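Local coordinates for MATE family efflux transporter (Vibrio cholerae, PDB 6IDP), which probably exports drugs and other toxic compounds across the bacterial inner membrane, with conformational changes that depend on protons, at residues I63-G66 / L67-T71. Numbering follows the deposited sequence.
Sequences IQVG and LGIAT. With OLC ((2R)-2,3-dihydroxypropyl (9Z)-octadec-9-enoate), chain B.
Val65 and Ile69, one helical turn apart, make the side-chain contact between 63-66 and 67-71. Val65 CG1 meets Ile69 CD1 at 3.9 Å, and the two side chains cross obliquely. Ile69 CG1 lies anti to its own carbonyl carbon (chi1 -67°). This lays it back along the helix, 3.3 Å from Val65 O.

Four i to i+4 backbone hydrogen bonds join 63-66 to 67-71. Leu67 N donates to Ile63 O, Gly68 N to Gln64 O, and Ala70 N to Gly66 O. The bond from Ile69 N to Val65 O is the shortest of the four, at 2.8 Å, with an N-H...O angle of 160°. Both segments belong to helix 54-80, within the first MatE family region of this largely helical transporter. Helices 124-156 and 226-259 pack against it: Leu67 touches Phe149 of the former and Met237 of the latter.

Leu67 O takes two bonds from Thr71. The backbone N gives one at 2.8 Å. The hydroxyl OG1 gives the other at 2.6 Å, 40° out of the carbonyl plane. The two donors approach from opposite faces of that plane. Thr71 is buried, and its hydroxyl donates back to the carbonyl one turn earlier in the same helix.

The monoolein chain lies beside Gln64 and Val65. Gln64 NE2 lies 3.3 Å from both C12 and C15 of the lipid, a polar amide against hydrocarbon. The Gln64 side chain also rests on Ala145, Tyr148 and Phe149. Val65 CG2, on the other branch from the one facing Ile69, touches lipid C8 at 3.8 Å.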
loop_
_atom_site.group_PDB
_atom_site.type_symbol
_atom_site.label_atom_id
_atom_site.label_comp_id
_atom_site.label_asym_id
_atom_site.label_seq_id
_atom_site.Cartn_x
_atom_site.Cartn_y
_atom_site.Cartn_z
ATOM N N ILE A 63 2.755 5.872 7.511
ATOM C CA ILE A 63 2.636 5.681 8.949
ATOM C C ILE A 63 1.490 4.730 9.296
ATOM O O ILE A 63 1.667 3.800 10.083
ATOM C CB ILE A 63 2.438 7.029 9.671
ATOM C CG1 ILE A 63 3.766 7.788 9.736
ATOM C CG2 ILE A 63 1.880 6.820 11.070
ATOM C CD1 ILE A 63 3.644 9.198 10.270
ATOM N N GLN A 64 0.325 4.950 8.694
ATOM C CA GLN A 64 -0.844 4.133 9.000
ATOM C C GLN A 64 -0.690 2.706 8.468
ATOM O O GLN A 64 -1.212 1.761 9.063
ATOM C CB GLN A 64 -2.122 4.780 8.448
ATOM C CG GLN A 64 -2.347 4.611 6.954
ATOM C CD GLN A 64 -3.583 5.345 6.471
ATOM O OE1 GLN A 64 -3.674 6.568 6.575
ATOM N NE2 GLN A 64 -4.543 4.600 5.942
ATOM N N VAL A 65 0.029 2.548 7.360
ATOM C CA VAL A 65 0.273 1.217 6.813
ATOM C C VAL A 65 1.235 0.456 7.725
ATOM O O VAL A 65 1.018 -0.719 8.020
ATOM C CB VAL A 65 0.831 1.278 5.376
ATOM C CG1 VAL A 65 1.395 -0.073 4.960
ATOM C CG2 VAL A 65 -0.263 1.705 4.410
ATOM N N GLY A 66 2.279 1.143 8.182
ATOM C CA GLY A 66 3.219 0.574 9.132
ATOM C C GLY A 66 2.558 0.049 10.397
ATOM O O GLY A 66 2.930 -1.012 10.900
ATOM N N LEU A 67 1.574 0.783 10.911
ATOM C CA LEU A 67 0.836 0.336 12.090
ATOM C C LEU A 67 -0.105 -0.812 11.742
ATOM O O LEU A 67 -0.300 -1.728 12.544
ATOM C CB LEU A 67 0.051 1.493 12.716
ATOM C CG LEU A 67 -0.811 1.134 13.933
ATOM C CD1 LEU A 67 0.017 0.439 15.010
ATOM C CD2 LEU A 67 -1.500 2.365 14.501
ATOM N N GLY A 68 -0.689 -0.762 10.550
ATOM C CA GLY A 68 -1.563 -1.828 10.087
ATOM C C GLY A 68 -0.829 -3.153 9.956
ATOM O O GLY A 68 -1.355 -4.209 10.320
ATOM N N ILE A 69 0.393 -3.092 9.437
ATOM C CA ILE A 69 1.242 -4.271 9.313
ATOM C C ILE A 69 1.575 -4.853 10.696
ATOM O O ILE A 69 1.515 -6.065 10.894
ATOM C CB ILE A 69 2.543 -3.935 8.543
ATOM C CG1 ILE A 69 2.224 -3.597 7.081
ATOM C CG2 ILE A 69 3.535 -5.086 8.616
ATOM C CD1 ILE A 69 3.432 -3.169 6.258
ATOM N N ALA A 70 1.900 -3.985 11.653
ATOM C CA ALA A 70 2.211 -4.424 13.015
ATOM C C ALA A 70 0.984 -5.019 13.700
ATOM O O ALA A 70 1.074 -6.036 14.390
ATOM C CB ALA A 70 2.757 -3.264 13.837
ATOM N N THR A 71 -0.155 -4.363 13.507
ATOM C CA THR A 71 -1.422 -4.808 14.067
ATOM C C THR A 71 -1.781 -6.216 13.608
ATOM O O THR A 71 -2.145 -7.067 14.414
ATOM C CB THR A 71 -2.560 -3.847 13.677
ATOM O OG1 THR A 71 -2.246 -2.529 14.138
ATOM C CG2 THR A 71 -3.879 -4.300 14.285
HETATM C C18 OLC B . -10.528 3.211 3.461
HETATM C C10 OLC B . -3.961 2.037 1.206
HETATM C C9 OLC B . -3.457 0.813 0.945
HETATM C C17 OLC B . -9.115 3.260 3.998
HETATM C C11 OLC B . -3.789 2.660 2.573
HETATM C C8 OLC B . -2.713 0.049 2.017
HETATM C C16 OLC B . -8.707 4.701 4.222
HETATM C C12 OLC B . -4.603 3.934 2.663
HETATM C C15 OLC B . -7.216 4.860 4.003
HETATM C C13 OLC B . -6.016 3.667 2.191
HETATM C C14 OLC B . -6.905 4.848 2.522
#